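Local atomic coordinates of solute-binding protein (Thermoactinomyces vulgaris, PDB entry 2ZYO), a protein that binds cyclodextrins and linear maltodextrins such as maltotetraose and probably serves as the extracellular receptor of a sugar transport system. Residues A187-N199 with P349-E361. Numbering follows the deposited sequence.
Sequences AVFKEQDGTLDPN and PMPSIPEMGVVWE. With GLC (alpha-D-glucopyranose), chain B.
The ring of Phe-189, on a beta hairpin whose type I' turn runs from Gln-192 to Thr-195, plugs into the proline-rich segment 349-361, which runs into the sugar-binding helix 360-371 of this periplasmic-binding-protein fold. A CH-pi contact places Ile-353 CD1 over the centre of one face, 3.8 Å from the Phe-189 centroid. That methyl also meets Leu-196 CB and Pro-198 CB. At the ring's far end Phe-189 CZ lies 3.7 Å from Val-359 CG2, while Pro-351 CB sits at the edge near CD2. Leu-196 CD1 reaches the same Pro-351 CB at 3.8 Å. Farther along, a bend at chi2 (82°) lays CG and CD of Glu-355 against Pro-198 CB, with CG at 3.5 Å. Met-356 SD makes an oblique Met-aromatic contact, 3.8 Å from Phe-189 CE2, and touches Val-188 CG1, which chi1 (-174°) swings away from its own N and against the sulfur. Behind this first shell, Val-188 also packs on Phe-174 of helix 174-183, and Val-359 on Met-388 of helix 377-394. Met-356 links this packing to the glycan pocket: its CE lies 3.5 Å above one face of the Trp-360 ring and glucose C4 3.4 Å above the opposite face, both offset toward the rim.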
loop_
_atom_site.group_PDB
_atom_site.type_symbol
_atom_site.label_atom_id
_atom_site.label_comp_id
_atom_site.label_asym_id
_atom_site.label_seq_id
_atom_site.Cartn_x
_atom_site.Cartn_y
_atom_site.Cartn_z
ATOM N N ALA A 187 1.374 -17.501 -3.215
ATOM C CA ALA A 187 1.525 -16.296 -4.028
ATOM C C ALA A 187 0.225 -16.004 -4.774
ATOM O O ALA A 187 -0.584 -16.909 -4.997
ATOM C CB ALA A 187 2.679 -16.465 -5.008
ATOM N N VAL A 188 0.020 -14.744 -5.152
ATOM C CA VAL A 188 -1.126 -14.377 -5.987
ATOM C C VAL A 188 -0.868 -14.826 -7.427
ATOM O O VAL A 188 -1.619 -15.637 -7.972
ATOM C CB VAL A 188 -1.431 -12.859 -5.949
ATOM C CG1 VAL A 188 -2.714 -12.566 -6.713
ATOM C CG2 VAL A 188 -1.543 -12.361 -4.511
ATOM N N PHE A 189 0.195 -14.293 -8.028
ATOM C CA PHE A 189 0.653 -14.710 -9.352
ATOM C C PHE A 189 2.081 -15.224 -9.241
ATOM O O PHE A 189 2.864 -14.716 -8.437
ATOM C CB PHE A 189 0.626 -13.538 -10.341
ATOM C CG PHE A 189 -0.735 -12.929 -10.539
ATOM C CD1 PHE A 189 -1.686 -13.558 -11.339
ATOM C CD2 PHE A 189 -1.056 -11.711 -9.948
ATOM C CE1 PHE A 189 -2.944 -12.989 -11.532
ATOM C CE2 PHE A 189 -2.310 -11.138 -10.135
ATOM C CZ PHE A 189 -3.255 -11.778 -10.929
ATOM N N LYS A 190 2.422 -16.227 -10.047
ATOM C CA LYS A 190 3.794 -16.728 -10.091
ATOM C C LYS A 190 4.727 -15.661 -10.655
ATOM O O LYS A 190 4.500 -15.141 -11.751
ATOM C CB LYS A 190 3.883 -18.017 -10.914
ATOM C CG LYS A 190 5.302 -18.558 -11.127
ATOM C CD LYS A 190 5.969 -18.989 -9.823
ATOM C CE LYS A 190 7.329 -19.632 -10.071
ATOM N NZ LYS A 190 8.285 -18.717 -10.760
ATOM N N GLU A 191 5.765 -15.340 -9.889
ATOM C CA GLU A 191 6.738 -14.324 -10.273
ATOM C C GLU A 191 7.984 -14.958 -10.876
ATOM O O GLU A 191 8.518 -15.936 -10.345
ATOM C CB GLU A 191 7.116 -13.460 -9.066
ATOM C CG GLU A 191 7.910 -12.202 -9.412
ATOM C CD GLU A 191 8.078 -11.262 -8.232
ATOM O OE1 GLU A 191 7.065 -10.906 -7.588
ATOM O OE2 GLU A 191 9.228 -10.863 -7.951
ATOM N N GLN A 192 8.431 -14.391 -11.993
ATOM C CA GLN A 192 9.662 -14.808 -12.648
ATOM C C GLN A 192 10.425 -13.587 -13.155
ATOM O O GLN A 192 10.027 -12.957 -14.138
ATOM C CB GLN A 192 9.366 -15.790 -13.791
ATOM C CG GLN A 192 10.591 -16.306 -14.550
ATOM C CD GLN A 192 11.499 -17.176 -13.699
ATOM O OE1 GLN A 192 12.273 -16.676 -12.883
ATOM N NE2 GLN A 192 11.416 -18.487 -13.899
ATOM N N ASP A 193 11.509 -13.256 -12.455
ATOM C CA ASP A 193 12.416 -12.164 -12.820
ATOM C C ASP A 193 11.701 -10.831 -13.069
ATOM O O ASP A 193 11.941 -10.156 -14.076
ATOM C CB ASP A 193 13.293 -12.569 -14.016
ATOM C CG ASP A 193 14.239 -13.714 -13.684
ATOM O OD1 ASP A 193 15.095 -13.544 -12.791
ATOM O OD2 ASP A 193 14.129 -14.784 -14.321
ATOM N N GLY A 194 10.821 -10.464 -12.141
ATOM C CA GLY A 194 10.091 -9.201 -12.214
ATOM C C GLY A 194 8.736 -9.296 -12.891
ATOM O O GLY A 194 7.845 -8.486 -12.615
ATOM N N THR A 195 8.578 -10.279 -13.776
ATOM C CA THR A 195 7.333 -10.459 -14.524
ATOM C C THR A 195 6.392 -11.447 -13.844
ATOM O O THR A 195 6.789 -12.557 -13.479
ATOM C CB THR A 195 7.582 -10.928 -15.979
ATOM O OG1 THR A 195 8.253 -12.192 -15.973
ATOM C CG2 THR A 195 8.417 -9.910 -16.746
ATOM N N LEU A 196 5.141 -11.024 -13.682
ATOM C CA LEU A 196 4.094 -11.880 -13.138
ATOM C C LEU A 196 3.329 -12.561 -14.262
ATOM O O LEU A 196 3.040 -11.943 -15.290
ATOM C CB LEU A 196 3.128 -11.068 -12.266
ATOM C CG LEU A 196 3.675 -10.366 -11.019
ATOM C CD1 LEU A 196 2.573 -9.585 -10.327
ATOM C CD2 LEU A 196 4.298 -11.358 -10.053
ATOM N N ASP A 197 3.014 -13.838 -14.067
ATOM C CA ASP A 197 2.213 -14.580 -15.030
ATOM C C ASP A 197 0.752 -14.544 -14.588
ATOM O O ASP A 197 0.395 -15.162 -13.582
ATOM C CB ASP A 197 2.717 -16.024 -15.163
ATOM C CG ASP A 197 1.981 -16.816 -16.243
ATOM O OD1 ASP A 197 1.105 -16.251 -16.936
ATOM O OD2 ASP A 197 2.286 -18.018 -16.400
ATOM N N PRO A 198 -0.099 -13.815 -15.339
ATOM C CA PRO A 198 -1.518 -13.718 -15.001
ATOM C C PRO A 198 -2.252 -15.051 -15.139
ATOM O O PRO A 198 -3.344 -15.209 -14.594
ATOM C CB PRO A 198 -2.054 -12.710 -16.021
ATOM C CG PRO A 198 -1.105 -12.775 -17.162
ATOM C CD PRO A 198 0.232 -13.041 -16.551
ATOM N N ASN A 199 -1.647 -15.990 -15.864
ATOM C CA ASN A 199 -2.227 -17.317 -16.060
ATOM C C ASN A 199 -1.879 -18.318 -14.957
ATOM O O ASN A 199 -2.586 -19.315 -14.779
ATOM C CB ASN A 199 -1.838 -17.881 -17.430
ATOM C CG ASN A 199 -2.662 -17.291 -18.558
ATOM O OD1 ASN A 199 -3.536 -17.958 -19.110
ATOM N ND2 ASN A 199 -2.393 -16.037 -18.904
ATOM N N PRO A 349 5.590 -5.643 -2.640
ATOM C CA PRO A 349 4.673 -4.739 -3.327
ATOM C C PRO A 349 3.397 -5.445 -3.768
ATOM O O PRO A 349 3.451 -6.584 -4.239
ATOM C CB PRO A 349 5.478 -4.284 -4.552
ATOM C CG PRO A 349 6.907 -4.560 -4.205
ATOM C CD PRO A 349 6.857 -5.799 -3.378
ATOM N N MET A 350 2.256 -4.782 -3.598
ATOM C CA MET A 350 1.020 -5.267 -4.197
ATOM C C MET A 350 1.249 -5.430 -5.696
ATOM O O MET A 350 1.848 -4.552 -6.324
ATOM C CB MET A 350 -0.127 -4.291 -3.959
ATOM C CG MET A 350 -0.803 -4.442 -2.614
ATOM S SD MET A 350 -2.182 -3.309 -2.416
ATOM C CE MET A 350 -1.317 -1.755 -2.368
ATOM N N PRO A 351 0.799 -6.562 -6.271
ATOM C CA PRO A 351 0.906 -6.752 -7.716
ATOM C C PRO A 351 0.318 -5.562 -8.470
ATOM O O PRO A 351 -0.748 -5.059 -8.101
ATOM C CB PRO A 351 0.071 -8.011 -7.960
ATOM C CG PRO A 351 0.194 -8.776 -6.684
ATOM C CD PRO A 351 0.187 -7.729 -5.608
ATOM N N SER A 352 1.024 -5.113 -9.504
ATOM C CA SER A 352 0.627 -3.923 -10.250
ATOM C C SER A 352 0.108 -4.236 -11.654
ATOM O O SER A 352 -0.289 -3.327 -12.385
ATOM C CB SER A 352 1.791 -2.930 -10.328
ATOM O OG SER A 352 2.912 -3.519 -10.958
ATOM N N ILE A 353 0.108 -5.513 -12.028
ATOM C CA ILE A 353 -0.431 -5.928 -13.327
ATOM C C ILE A 353 -1.953 -5.725 -13.364
ATOM O O ILE A 353 -2.610 -5.826 -12.326
ATOM C CB ILE A 353 -0.037 -7.389 -13.700
ATOM C CG1 ILE A 353 -0.648 -8.410 -12.726
ATOM C CG2 ILE A 353 1.485 -7.528 -13.771
ATOM C CD1 ILE A 353 -0.629 -9.845 -13.242
ATOM N N PRO A 354 -2.514 -5.409 -14.551
ATOM C CA PRO A 354 -3.954 -5.131 -14.642
ATOM C C PRO A 354 -4.832 -6.254 -14.088
ATOM O O PRO A 354 -5.893 -5.985 -13.520
ATOM C CB PRO A 354 -4.185 -4.969 -16.149
ATOM C CG PRO A 354 -2.869 -4.527 -16.681
ATOM C CD PRO A 354 -1.852 -5.271 -15.863
ATOM N N GLU A 355 -4.372 -7.494 -14.235
ATOM C CA GLU A 355 -5.124 -8.669 -13.797
ATOM C C GLU A 355 -5.399 -8.721 -12.291
ATOM O O GLU A 355 -6.360 -9.357 -11.860
ATOM C CB GLU A 355 -4.431 -9.952 -14.262
ATOM C CG GLU A 355 -4.487 -10.168 -15.772
ATOM C CD GLU A 355 -3.429 -9.387 -16.545
ATOM O OE1 GLU A 355 -2.503 -8.819 -15.921
ATOM O OE2 GLU A 355 -3.528 -9.345 -17.789
ATOM N N MET A 356 -4.567 -8.052 -11.493
ATOM C CA MET A 356 -4.798 -7.989 -10.047
ATOM C C MET A 356 -6.130 -7.312 -9.713
ATOM O O MET A 356 -6.761 -7.635 -8.705
ATOM C CB MET A 356 -3.642 -7.282 -9.331
ATOM C CG MET A 356 -3.719 -7.366 -7.808
ATOM S SD MET A 356 -3.597 -9.057 -7.191
ATOM C CE MET A 356 -4.150 -8.862 -5.499
ATOM N N GLY A 357 -6.557 -6.389 -10.573
ATOM C CA GLY A 357 -7.811 -5.658 -10.386
ATOM C C GLY A 357 -9.039 -6.530 -10.187
ATOM O O GLY A 357 -9.950 -6.167 -9.439
ATOM N N VAL A 358 -9.060 -7.685 -10.849
ATOM C CA VAL A 358 -10.211 -8.590 -10.779
ATOM C C VAL A 358 -10.007 -9.738 -9.782
ATOM O O VAL A 358 -10.850 -10.630 -9.674
ATOM C CB VAL A 358 -10.608 -9.140 -12.176
ATOM C CG1 VAL A 358 -11.042 -8.002 -13.096
ATOM C CG2 VAL A 358 -9.471 -9.946 -12.796
ATOM N N VAL A 359 -8.890 -9.705 -9.057
ATOM C CA VAL A 359 -8.599 -10.719 -8.040
ATOM C C VAL A 359 -9.333 -10.422 -6.729
ATOM O O VAL A 359 -9.863 -11.339 -6.094
ATOM C CB VAL A 359 -7.069 -10.876 -7.796
ATOM C CG1 VAL A 359 -6.780 -11.685 -6.525
ATOM C CG2 VAL A 359 -6.407 -11.529 -8.995
ATOM N N TRP A 360 -9.376 -9.145 -6.348
ATOM C CA TRP A 360 -9.904 -8.723 -5.045
ATOM C C TRP A 360 -11.315 -9.231 -4.746
ATOM O O TRP A 360 -11.547 -9.819 -3.690
ATOM C CB TRP A 360 -9.855 -7.197 -4.894
ATOM C CG TRP A 360 -8.482 -6.609 -5.014
ATOM C CD1 TRP A 360 -8.001 -5.864 -6.050
ATOM C CD2 TRP A 360 -7.409 -6.718 -4.067
ATOM N NE1 TRP A 360 -6.699 -5.496 -5.810
ATOM C CE2 TRP A 360 -6.309 -6.009 -4.600
ATOM C CE3 TRP A 360 -7.270 -7.346 -2.821
ATOM C CZ2 TRP A 360 -5.083 -5.906 -3.929
ATOM C CZ3 TRP A 360 -6.051 -7.245 -2.154
ATOM C CH2 TRP A 360 -4.974 -6.530 -2.711
ATOM N N GLU A 361 -12.250 -9.003 -5.669
ATOM C CA GLU A 361 -13.655 -9.378 -5.455
ATOM C C GLU A 361 -13.843 -10.879 -5.158
ATOM O O GLU A 361 -14.386 -11.224 -4.106
ATOM C CB GLU A 361 -14.539 -8.909 -6.623
ATOM C CG GLU A 361 -16.040 -9.137 -6.430
ATOM C CD GLU A 361 -16.849 -8.863 -7.691
ATOM O OE1 GLU A 361 -16.492 -7.936 -8.451
ATOM O OE2 GLU A 361 -17.850 -9.575 -7.921
HETATM C C1 GLC B . -6.741 -2.843 -1.207
HETATM C C2 GLC B . -6.661 -2.509 -2.698
HETATM C C3 GLC B . -8.065 -2.442 -3.293
HETATM C C4 GLC B . -8.817 -3.748 -3.023
HETATM C C5 GLC B . -8.811 -4.053 -1.521
HETATM C C6 GLC B . -9.423 -5.401 -1.197
HETATM O O2 GLC B . -6.008 -1.263 -2.874
HETATM O O3 GLC B . -7.985 -2.210 -4.690
HETATM O O4 GLC B . -10.156 -3.634 -3.482
HETATM O O5 GLC B . -7.457 -4.062 -1.013
HETATM O O6 GLC B . -10.513 -5.264 -0.300
#